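Local coordinates for protein tyrosine--tRNA ligase (Pyrococcus horikoshii, PDB 2CYC) that probably catalyses the two-step attachment of tyrosine to its tRNA, activating the amino acid with ATP and passing it to the acceptor end, at residues R69-D74 with S122-K127; V89-A94 with F118-E123; D129-V134 with K165-M170; I38-S43 with L52-K57. One frame throughout, in Å; residues are numbered along the deposited sequence.

Contact 1: R69-D74 with S122-K127; sequences RVFLAD and SEILEK. With TYR (tyrosine), chain C.
The Phe71 ring meets Ile124 at its edge, near the ring plane: CE1 of Phe71 lies 3.8 Å from CD1 of Ile124, and CZ of the same ring is almost as near to that methyl. CE2 of Phe71, on another part of the ring, lies 3.6 Å from OH of the bound tyrosine, which approaches obliquely. With CG anti to the backbone N (chi1 -172°), the side chain of Phe71 places the phenyl between the substrate and helix 122-125. Ile124 also leans on Asp175 and Tyr178 of helix 164-178, behind the pocket residue Phe71. Strands 69-72 and 117-120 are parallel neighbours in the Rossmann-type sheet of the class I catalytic domain, each followed closely by a helix. Just past strand 69-72, Ala73 centres an inverse gamma turn and puts its CB 3.5 Å from CD2 of the ligand ring. The flat carboxylate of Asp74 then grips the start of helix 122-125 with both oxygens. OD2 of Asp74 receives the hydroxyl OG of Ser122 on its syn lone pair at 2.7 Å, while OD1 of Asp74 takes a weak, bent bond from the backbone N of Ser122 (2.9 Å, 129°). Both groups are buried, and the paired bonds limit rotation of the carboxylate.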
# COMPACT_ATOMS: atom_id res chain seq x y z
N ARG A 69 13.16 19.39 -11.19
CA ARG A 69 13.56 18.62 -10.01
C ARG A 69 13.93 17.18 -10.32
O ARG A 69 13.24 16.52 -11.10
CB ARG A 69 12.42 18.63 -8.98
CG ARG A 69 12.64 17.71 -7.77
CD ARG A 69 11.44 17.76 -6.84
NE ARG A 69 11.13 19.13 -6.43
CZ ARG A 69 10.15 19.48 -5.60
NH1 ARG A 69 9.95 20.75 -5.30
NH2 ARG A 69 9.36 18.55 -5.07
N VAL A 70 15.00 16.70 -9.70
CA VAL A 70 15.44 15.31 -9.83
C VAL A 70 15.02 14.65 -8.51
O VAL A 70 15.39 15.12 -7.43
CB VAL A 70 16.98 15.20 -10.01
CG1 VAL A 70 17.43 13.75 -9.79
CG2 VAL A 70 17.38 15.69 -11.40
N PHE A 71 14.23 13.59 -8.62
CA PHE A 71 13.69 12.84 -7.49
C PHE A 71 14.45 11.52 -7.36
O PHE A 71 14.38 10.66 -8.25
CB PHE A 71 12.20 12.59 -7.77
CG PHE A 71 11.43 12.00 -6.62
CD1 PHE A 71 11.07 12.78 -5.52
CD2 PHE A 71 10.98 10.67 -6.68
CE1 PHE A 71 10.26 12.26 -4.51
CE2 PHE A 71 10.17 10.14 -5.67
CZ PHE A 71 9.80 10.95 -4.58
N LEU A 72 15.18 11.36 -6.24
CA LEU A 72 15.97 10.16 -5.97
C LEU A 72 15.05 9.20 -5.20
O LEU A 72 14.82 9.37 -3.99
CB LEU A 72 17.20 10.54 -5.15
CG LEU A 72 17.98 11.74 -5.71
CD1 LEU A 72 18.91 12.34 -4.65
CD2 LEU A 72 18.77 11.31 -6.93
N ALA A 73 14.53 8.20 -5.91
CA ALA A 73 13.57 7.25 -5.34
C ALA A 73 14.18 6.16 -4.46
O ALA A 73 14.23 4.99 -4.87
CB ALA A 73 12.76 6.62 -6.48
N ASP A 74 14.61 6.52 -3.25
CA ASP A 74 15.25 5.56 -2.36
C ASP A 74 14.39 4.40 -1.85
O ASP A 74 14.74 3.24 -2.08
CB ASP A 74 15.99 6.27 -1.19
CG ASP A 74 15.11 7.22 -0.38
OD1 ASP A 74 13.94 7.49 -0.75
OD2 ASP A 74 15.61 7.73 0.65
N SER A 122 12.65 9.83 0.50
CA SER A 122 12.33 9.71 1.91
C SER A 122 11.97 11.04 2.58
O SER A 122 11.32 11.05 3.62
CB SER A 122 13.47 9.00 2.66
OG SER A 122 14.72 9.59 2.38
N GLU A 123 12.39 12.16 1.98
CA GLU A 123 12.07 13.47 2.53
C GLU A 123 10.55 13.61 2.58
O GLU A 123 10.01 14.22 3.51
CB GLU A 123 12.65 14.60 1.66
CG GLU A 123 14.18 14.60 1.51
CD GLU A 123 14.69 15.72 0.58
OE1 GLU A 123 15.84 15.62 0.07
OE2 GLU A 123 13.94 16.70 0.36
N ILE A 124 9.85 13.07 1.58
CA ILE A 124 8.39 13.17 1.61
C ILE A 124 7.76 11.88 2.13
O ILE A 124 6.70 11.92 2.75
CB ILE A 124 7.77 13.51 0.22
CG1 ILE A 124 7.98 12.37 -0.77
CG2 ILE A 124 8.39 14.81 -0.32
CD1 ILE A 124 7.28 12.60 -2.13
N LEU A 125 8.39 10.73 1.89
CA LEU A 125 7.81 9.45 2.35
C LEU A 125 7.76 9.33 3.88
O LEU A 125 6.97 8.56 4.42
CB LEU A 125 8.58 8.27 1.75
CG LEU A 125 8.83 8.33 0.24
CD1 LEU A 125 9.65 7.11 -0.22
CD2 LEU A 125 7.50 8.39 -0.50
N GLU A 126 8.60 10.10 4.56
CA GLU A 126 8.63 10.11 6.02
C GLU A 126 7.47 10.93 6.58
O GLU A 126 7.39 11.19 7.77
CB GLU A 126 9.98 10.66 6.52
CG GLU A 126 11.07 9.59 6.54
CD GLU A 126 12.48 10.15 6.62
OE1 GLU A 126 12.65 11.31 7.06
OE2 GLU A 126 13.42 9.42 6.24
N LYS A 127 6.55 11.33 5.70
CA LYS A 127 5.40 12.11 6.13
C LYS A 127 4.10 11.31 5.98
O LYS A 127 3.79 10.85 4.89
CB LYS A 127 5.33 13.41 5.33
CG LYS A 127 6.48 14.34 5.62
CD LYS A 127 6.39 15.62 4.83
CE LYS A 127 7.22 16.71 5.47
NZ LYS A 127 8.61 16.26 5.76
N TYR C . 9.86 3.94 -11.69
CA TYR C . 11.02 4.81 -12.07
C TYR C . 12.10 3.98 -12.75
O TYR C . 11.99 2.74 -12.74
CB TYR C . 11.59 5.50 -10.82
CG TYR C . 10.62 6.47 -10.17
CD1 TYR C . 10.13 7.58 -10.86
CD2 TYR C . 10.19 6.28 -8.85
CE1 TYR C . 9.23 8.47 -10.25
CE2 TYR C . 9.30 7.16 -8.24
CZ TYR C . 8.82 8.25 -8.94
OH TYR C . 7.93 9.12 -8.33
OXT TYR C . 13.06 4.59 -13.27

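Contact 2: V89-A94 with F118-E123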
# COMPACT_ATOMS: atom_id res chain seq x y z
N VAL A 89 22.59 1.77 1.92
CA VAL A 89 23.52 1.88 0.81
C VAL A 89 22.87 2.65 -0.34
O VAL A 89 23.53 3.45 -1.01
CB VAL A 89 23.98 0.49 0.32
CG1 VAL A 89 24.86 0.62 -0.91
CG2 VAL A 89 24.76 -0.21 1.44
N ILE A 90 21.58 2.40 -0.56
CA ILE A 90 20.83 3.09 -1.60
C ILE A 90 20.91 4.60 -1.36
O ILE A 90 21.20 5.37 -2.27
CB ILE A 90 19.35 2.63 -1.60
CG1 ILE A 90 19.26 1.25 -2.27
CG2 ILE A 90 18.45 3.65 -2.31
CD1 ILE A 90 17.93 0.54 -2.05
N GLN A 91 20.70 5.00 -0.11
CA GLN A 91 20.73 6.41 0.25
C GLN A 91 22.11 7.06 0.12
O GLN A 91 22.23 8.21 -0.30
CB GLN A 91 20.16 6.59 1.66
CG GLN A 91 18.63 6.41 1.66
CD GLN A 91 18.00 6.38 3.04
OE1 GLN A 91 16.84 6.77 3.21
NE2 GLN A 91 18.75 5.90 4.02
N GLU A 92 23.15 6.32 0.46
CA GLU A 92 24.50 6.85 0.35
C GLU A 92 24.84 7.05 -1.12
O GLU A 92 25.40 8.08 -1.52
CB GLU A 92 25.50 5.90 1.01
CG GLU A 92 26.94 6.21 0.62
CD GLU A 92 27.95 5.49 1.48
OE1 GLU A 92 27.73 4.30 1.81
OE2 GLU A 92 28.99 6.11 1.81
N VAL A 93 24.51 6.04 -1.93
CA VAL A 93 24.76 6.08 -3.36
C VAL A 93 23.99 7.23 -4.02
O VAL A 93 24.54 7.95 -4.86
CB VAL A 93 24.34 4.75 -4.04
CG1 VAL A 93 24.36 4.91 -5.56
CG2 VAL A 93 25.30 3.63 -3.63
N ALA A 94 22.73 7.38 -3.65
CA ALA A 94 21.90 8.43 -4.21
C ALA A 94 22.53 9.82 -4.00
O ALA A 94 22.66 10.60 -4.94
CB ALA A 94 20.50 8.38 -3.57
N PHE A 118 16.95 18.93 -6.04
CA PHE A 118 17.27 17.53 -5.82
C PHE A 118 16.57 17.11 -4.53
O PHE A 118 16.80 17.68 -3.46
CB PHE A 118 18.78 17.32 -5.73
CG PHE A 118 19.47 17.31 -7.07
CD1 PHE A 118 19.82 18.50 -7.70
CD2 PHE A 118 19.70 16.11 -7.74
CE1 PHE A 118 20.39 18.50 -8.97
CE2 PHE A 118 20.27 16.08 -9.01
CZ PHE A 118 20.62 17.28 -9.63
N VAL A 119 15.69 16.12 -4.64
CA VAL A 119 14.91 15.63 -3.51
C VAL A 119 15.07 14.13 -3.28
O VAL A 119 14.85 13.33 -4.19
CB VAL A 119 13.40 15.94 -3.74
CG1 VAL A 119 12.53 15.23 -2.72
CG2 VAL A 119 13.16 17.45 -3.66
N LEU A 120 15.46 13.75 -2.07
CA LEU A 120 15.58 12.34 -1.72
C LEU A 120 14.14 11.94 -1.38
O LEU A 120 13.52 12.56 -0.53
CB LEU A 120 16.48 12.18 -0.49
CG LEU A 120 16.86 10.74 -0.09
CD1 LEU A 120 17.54 10.05 -1.27
CD2 LEU A 120 17.78 10.76 1.13
N ALA A 121 13.60 10.91 -2.04
CA ALA A 121 12.20 10.50 -1.80
C ALA A 121 11.80 10.43 -0.33
O ALA A 121 10.73 10.90 0.05
CB ALA A 121 11.90 9.15 -2.48
N SER A 122 12.65 9.83 0.50
CA SER A 122 12.33 9.71 1.91
C SER A 122 11.97 11.04 2.58
O SER A 122 11.32 11.05 3.62
CB SER A 122 13.47 9.00 2.66
OG SER A 122 14.72 9.59 2.38
N GLU A 123 12.39 12.16 1.98
CA GLU A 123 12.07 13.47 2.53
C GLU A 123 10.55 13.61 2.58
O GLU A 123 10.01 14.22 3.51
CB GLU A 123 12.65 14.60 1.66
CG GLU A 123 14.18 14.60 1.51
CD GLU A 123 14.69 15.72 0.58
OE1 GLU A 123 15.84 15.62 0.07
OE2 GLU A 123 13.94 16.70 0.36
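Leu120 and Gln91 bury the most surface here, with Ala94 and Ser122 completing the contact between helix 87-108 and the end of strand 117-120. A chi1 of -173° swings the Leu120 side chain away from its own N, and the two methyls at its end divide between two helical residues one turn apart. CD1 of Leu120 meets CB of Ala94 at 4.1 Å, and CD2 of Leu120 lies 4.5 Å from CG of Gln91, a looser approach to the aliphatic part of that side chain. At Ala94, with only a methyl on the helix side, the CA atoms of Ala94 and Leu120 are 7.8 Å apart. Gln91 is extended beyond CG and carries its terminal amide past Leu120 toward Ser122, whose hydroxyl is already engaged with Asp74. The helix packs on the parallel part of the sheet of the class I catalytic domain, at strand 117-120, where Leu120 also touches Leu72 of the adjacent strand and Leu95 of the same helix. At the turn into helix 122-125, the N-H of Leu120 comes to OE1 of Glu123 from above the carboxylate plane (2.9 Å, 170°). Glu123 N bonds back to Leu120 O at 2.8 Å, closing the strand-to-helix turn. Between helix and strand the attachment is mainly apolar, whereas hydrogen bonds within 118-123 hold the turn that presents Leu120.

Contact 3: D129-V134 with K165-M170; sequences DYWQTV and KLIYPM. With TYR (tyrosine), chain C.
Helices 128-138 and 164-178 pack together beside the tyrosine pocket and at the dimer interface, meeting through Trp131 with Ile167 and Val134 with Met170. The indole of Trp131 offers an edge: CZ3 of Trp131 lies 4.1 Å from CG2 of Ile167, which sits near the ring plane, and the two side chains cross at about a right angle. Ile167 can present this branch because its CG2 is turned to the far side from its own amide nitrogen. A turn further along each helix, CG1 of Val134 touches CB of Met170 at 4.2 Å, the CA atoms of Val134 and Met170 being 6.1 Å apart; the end of Met170 leads away from helix 128-138, and the residue also packs on Phe163 of the second subunit. One face of the indole is covered by the neighbouring Tyr130, whose CE2 stands 3.6 Å above the plane of the Trp131 ring, over its centre. The indole NE1 is bonded to Leu125 O, and Trp131 stacks with Trp131 of the second subunit. Helix 164-178 belongs to the class I catalytic domain and is kinked at Pro169, whose N makes no bond to the preceding turn. Beside the kink, Tyr168 points away from helix 128-138 and into the active site. OH of Tyr168 accepts a hydrogen bond from the ligand amino group N at 2.8 Å, with that nitrogen in plane at the edge of the ring. Glu41 OE2 is a second partner of this hydroxyl, while Tyr130 OH bonds to Asp175 OD1, which probably helps to position this tyrosine-binding side chain.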
# COMPACT_ATOMS: atom_id res chain seq x y z
N ASP A 129 1.03 12.30 5.91
CA ASP A 129 0.02 12.91 5.05
C ASP A 129 0.29 12.54 3.58
O ASP A 129 -0.61 12.57 2.74
CB ASP A 129 -0.03 14.44 5.25
CG ASP A 129 1.26 15.13 4.88
OD1 ASP A 129 2.32 14.48 4.89
OD2 ASP A 129 1.21 16.34 4.60
N TYR A 130 1.53 12.16 3.29
CA TYR A 130 1.90 11.70 1.96
C TYR A 130 1.19 10.35 1.77
O TYR A 130 0.57 10.08 0.74
CB TYR A 130 3.41 11.49 1.86
CG TYR A 130 3.82 10.61 0.70
CD1 TYR A 130 4.05 11.15 -0.57
CD2 TYR A 130 3.94 9.22 0.86
CE1 TYR A 130 4.40 10.33 -1.64
CE2 TYR A 130 4.28 8.40 -0.21
CZ TYR A 130 4.51 8.96 -1.46
OH TYR A 130 4.88 8.15 -2.51
N TRP A 131 1.29 9.50 2.79
CA TRP A 131 0.68 8.17 2.71
C TRP A 131 -0.84 8.22 2.70
O TRP A 131 -1.50 7.32 2.16
CB TRP A 131 1.21 7.29 3.85
CG TRP A 131 2.66 6.95 3.59
CD1 TRP A 131 3.76 7.63 4.02
CD2 TRP A 131 3.14 5.95 2.69
NE1 TRP A 131 4.90 7.13 3.43
CE2 TRP A 131 4.54 6.09 2.61
CE3 TRP A 131 2.52 4.95 1.94
CZ2 TRP A 131 5.33 5.27 1.80
CZ3 TRP A 131 3.31 4.13 1.13
CH2 TRP A 131 4.70 4.29 1.07
N GLN A 132 -1.41 9.28 3.27
CA GLN A 132 -2.85 9.40 3.25
C GLN A 132 -3.25 9.58 1.79
O GLN A 132 -4.29 9.10 1.34
CB GLN A 132 -3.30 10.60 4.08
CG GLN A 132 -4.81 10.83 4.05
CD GLN A 132 -5.27 11.87 5.05
OE1 GLN A 132 -4.61 12.90 5.23
NE2 GLN A 132 -6.40 11.62 5.70
N THR A 133 -2.39 10.25 1.03
CA THR A 133 -2.65 10.47 -0.39
C THR A 133 -2.37 9.19 -1.18
O THR A 133 -3.00 8.94 -2.20
CB THR A 133 -1.85 11.70 -0.90
OG1 THR A 133 -2.62 12.87 -0.61
CG2 THR A 133 -1.57 11.62 -2.40
N VAL A 134 -1.45 8.36 -0.71
CA VAL A 134 -1.21 7.09 -1.40
C VAL A 134 -2.53 6.31 -1.30
O VAL A 134 -2.99 5.69 -2.27
CB VAL A 134 -0.09 6.24 -0.73
CG1 VAL A 134 -0.15 4.81 -1.24
CG2 VAL A 134 1.30 6.85 -1.04
N LYS A 165 5.90 -4.50 -3.75
CA LYS A 165 6.12 -4.11 -5.15
C LYS A 165 4.87 -3.57 -5.81
O LYS A 165 4.96 -2.77 -6.75
CB LYS A 165 6.69 -5.28 -5.96
CG LYS A 165 8.14 -5.58 -5.60
CD LYS A 165 8.74 -6.70 -6.45
CE LYS A 165 10.24 -6.80 -6.23
NZ LYS A 165 10.58 -6.93 -4.79
N LEU A 166 3.71 -4.00 -5.32
CA LEU A 166 2.43 -3.52 -5.85
C LEU A 166 2.15 -2.12 -5.29
O LEU A 166 1.41 -1.33 -5.88
CB LEU A 166 1.29 -4.46 -5.46
CG LEU A 166 1.05 -5.70 -6.35
CD1 LEU A 166 0.60 -5.23 -7.72
CD2 LEU A 166 2.31 -6.54 -6.46
N ILE A 167 2.73 -1.80 -4.13
CA ILE A 167 2.53 -0.47 -3.56
C ILE A 167 3.32 0.57 -4.35
O ILE A 167 2.88 1.71 -4.55
CB ILE A 167 2.97 -0.45 -2.07
CG1 ILE A 167 2.11 -1.44 -1.27
CG2 ILE A 167 2.85 0.97 -1.50
CD1 ILE A 167 2.56 -1.61 0.17
N TYR A 168 4.50 0.17 -4.83
CA TYR A 168 5.40 1.03 -5.61
C TYR A 168 4.71 1.93 -6.66
O TYR A 168 4.91 3.15 -6.69
CB TYR A 168 6.47 0.14 -6.27
CG TYR A 168 7.56 0.82 -7.09
CD1 TYR A 168 8.90 0.54 -6.86
CD2 TYR A 168 7.24 1.67 -8.16
CE1 TYR A 168 9.91 1.07 -7.66
CE2 TYR A 168 8.25 2.20 -8.97
CZ TYR A 168 9.58 1.90 -8.71
OH TYR A 168 10.58 2.42 -9.50
N PRO A 169 3.87 1.36 -7.53
CA PRO A 169 3.24 2.23 -8.53
C PRO A 169 2.33 3.31 -7.93
O PRO A 169 2.21 4.41 -8.46
CB PRO A 169 2.47 1.25 -9.42
CG PRO A 169 3.25 -0.05 -9.25
CD PRO A 169 3.51 -0.05 -7.77
N MET A 170 1.66 2.99 -6.82
CA MET A 170 0.79 3.97 -6.19
C MET A 170 1.64 5.06 -5.54
O MET A 170 1.21 6.21 -5.42
CB MET A 170 -0.13 3.27 -5.17
CG MET A 170 -1.10 2.28 -5.84
SD MET A 170 -2.25 3.07 -7.02
CE MET A 170 -1.33 2.92 -8.59
N TYR C . 9.86 3.94 -11.69
CA TYR C . 11.02 4.81 -12.07
C TYR C . 12.10 3.98 -12.75
O TYR C . 11.99 2.74 -12.74
CB TYR C . 11.59 5.50 -10.82
CG TYR C . 10.62 6.47 -10.17
CD1 TYR C . 10.13 7.58 -10.86
CD2 TYR C . 10.19 6.28 -8.85
CE1 TYR C . 9.23 8.47 -10.25
CE2 TYR C . 9.30 7.16 -8.24
CZ TYR C . 8.82 8.25 -8.94
OH TYR C . 7.93 9.12 -8.33
OXT TYR C . 13.06 4.59 -13.27

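Contact 4: I38-S43 with L52-K57. With TYR (tyrosine), chain C.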
# COMPACT_ATOMS: atom_id res chain seq x y z
N ILE A 38 11.38 14.27 -12.29
CA ILE A 38 11.65 13.01 -12.95
C ILE A 38 12.34 12.20 -11.86
O ILE A 38 13.32 12.65 -11.25
CB ILE A 38 12.51 13.13 -14.27
CG1 ILE A 38 12.80 11.72 -14.79
CG2 ILE A 38 13.80 13.92 -14.04
CD1 ILE A 38 13.31 11.67 -16.24
N GLY A 39 11.79 11.03 -11.58
CA GLY A 39 12.34 10.18 -10.54
C GLY A 39 13.23 9.09 -11.09
O GLY A 39 13.06 8.64 -12.23
N PHE A 40 14.19 8.65 -10.28
CA PHE A 40 15.09 7.60 -10.71
C PHE A 40 15.31 6.62 -9.59
O PHE A 40 15.44 7.00 -8.42
CB PHE A 40 16.47 8.15 -11.09
CG PHE A 40 16.45 9.22 -12.12
CD1 PHE A 40 16.32 10.56 -11.76
CD2 PHE A 40 16.59 8.89 -13.47
CE1 PHE A 40 16.35 11.55 -12.72
CE2 PHE A 40 16.61 9.89 -14.44
CZ PHE A 40 16.49 11.22 -14.06
N GLU A 41 15.38 5.35 -9.94
CA GLU A 41 15.70 4.35 -8.96
C GLU A 41 17.22 4.50 -8.78
O GLU A 41 17.90 5.03 -9.67
CB GLU A 41 15.37 2.96 -9.48
CG GLU A 41 13.90 2.58 -9.33
CD GLU A 41 13.68 1.07 -9.42
OE1 GLU A 41 14.69 0.33 -9.44
OE2 GLU A 41 12.51 0.63 -9.46
N ILE A 42 17.74 4.05 -7.65
CA ILE A 42 19.17 4.13 -7.37
C ILE A 42 19.69 2.68 -7.41
O ILE A 42 19.33 1.87 -6.55
CB ILE A 42 19.40 4.75 -5.97
CG1 ILE A 42 18.59 6.05 -5.84
CG2 ILE A 42 20.88 5.01 -5.74
CD1 ILE A 42 18.97 7.17 -6.85
N SER A 43 20.51 2.34 -8.39
CA SER A 43 20.99 0.96 -8.48
C SER A 43 22.09 0.66 -9.48
O SER A 43 22.18 -0.47 -9.95
CB SER A 43 19.83 0.04 -8.82
OG SER A 43 19.32 0.36 -10.11
N LEU A 52 21.96 11.71 -20.24
CA LEU A 52 21.81 12.60 -21.39
C LEU A 52 20.39 12.93 -21.82
O LEU A 52 20.07 14.10 -22.04
CB LEU A 52 22.60 12.05 -22.59
CG LEU A 52 24.06 11.72 -22.27
CD1 LEU A 52 24.83 11.62 -23.58
CD2 LEU A 52 24.67 12.80 -21.37
N MET A 53 19.53 11.94 -21.95
CA MET A 53 18.16 12.21 -22.38
C MET A 53 17.39 12.99 -21.31
O MET A 53 16.72 13.97 -21.63
CB MET A 53 17.46 10.90 -22.73
CG MET A 53 18.18 10.11 -23.83
SD MET A 53 18.20 10.97 -25.45
CE MET A 53 19.77 11.81 -25.39
N ALA A 54 17.49 12.57 -20.06
CA ALA A 54 16.80 13.30 -18.99
C ALA A 54 17.43 14.69 -18.86
O ALA A 54 16.74 15.68 -18.69
CB ALA A 54 16.94 12.54 -17.67
N GLY A 55 18.75 14.74 -18.95
CA GLY A 55 19.47 16.00 -18.84
C GLY A 55 19.06 16.96 -19.93
O GLY A 55 18.86 18.15 -19.66
N ALA A 56 18.94 16.46 -21.16
CA ALA A 56 18.53 17.31 -22.27
C ALA A 56 17.14 17.91 -22.01
O ALA A 56 16.94 19.10 -22.20
CB ALA A 56 18.51 16.50 -23.55
N LYS A 57 16.19 17.09 -21.55
CA LYS A 57 14.85 17.63 -21.30
C LYS A 57 14.85 18.62 -20.13
O LYS A 57 14.15 19.64 -20.17
CB LYS A 57 13.84 16.51 -21.03
CG LYS A 57 13.51 15.65 -22.25
CD LYS A 57 13.38 16.49 -23.54
CE LYS A 57 12.28 17.55 -23.44
NZ LYS A 57 12.31 18.48 -24.61
N TYR C . 9.86 3.94 -11.69
CA TYR C . 11.02 4.81 -12.07
C TYR C . 12.10 3.98 -12.75
O TYR C . 11.99 2.74 -12.74
CB TYR C . 11.59 5.50 -10.82
CG TYR C . 10.62 6.47 -10.17
CD1 TYR C . 10.13 7.58 -10.86
CD2 TYR C . 10.19 6.28 -8.85
CE1 TYR C . 9.23 8.47 -10.25
CE2 TYR C . 9.30 7.16 -8.24
CZ TYR C . 8.82 8.25 -8.94
OH TYR C . 7.93 9.12 -8.33
OXT TYR C . 13.06 4.59 -13.27
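Apolar contacts join the segments, and Ala54 is the focus of them. Its CB sits between two side chains of strand 36-40: CD1 of Ile38 lies 4.0 Å from CB of Ala54, and CZ of Phe40 lies 3.9 Å from the same methyl. The methyl is in plane at the edge of the Phe40 ring, while CE2 of that ring is slightly more distant. A chi1 near 180° (175°) stretches Ile38 out to CD1. His223 of strand 214-223 touches both Ile38 and Ala54, and Phe98 of helix 87-108 meets the Phe40 ring with planes at about 45°. Strand 36-40, helix 48-63 and strand 69-72 form a beta-alpha-beta unit of the class I nucleotide-binding fold, and this packing seats its helix on the sheet. Ligand contacts come from residues that alternate with these two along the strand. O of Gly39 is 3.4 Å from CD1 of the bound tyrosine; Gly39 has no side chain, and the ligand ring lies against its backbone. N of Glu41 stands 3.9 Å from CB of the ligand. Among polar bonds, OE2 of Glu41 is met by Asn80 ND2 in addition to Tyr168 OH, which probably fixes the carboxylate. OE2 of Glu41 and O of the ligand are 3.9 Å apart, mere proximity of like-charged groups without attraction.

From the N terminus, contact 4 closes first, a short loop seating helix 48-63 on strand 36-40. Contact 1 then opens on strand 69-72, the next strand of that beta-alpha-beta unit, and closes at 122-127. Contact 2 opens within this span, at helix 87-108, and closes on 118-123, sharing Ser122 and Glu123 with contact 1; the two loops therefore end on one stretch. Contact 3 follows in series and joins helices 128-138 and 164-178 near the second subunit. Parallel strands 36-40, 69-72 and 117-120 connect contacts 4, 1 and 2, while contacts 1, 3 and 4 each touch the bound tyrosine, and Tyr168 to Glu41 bridges contacts 3 and 4.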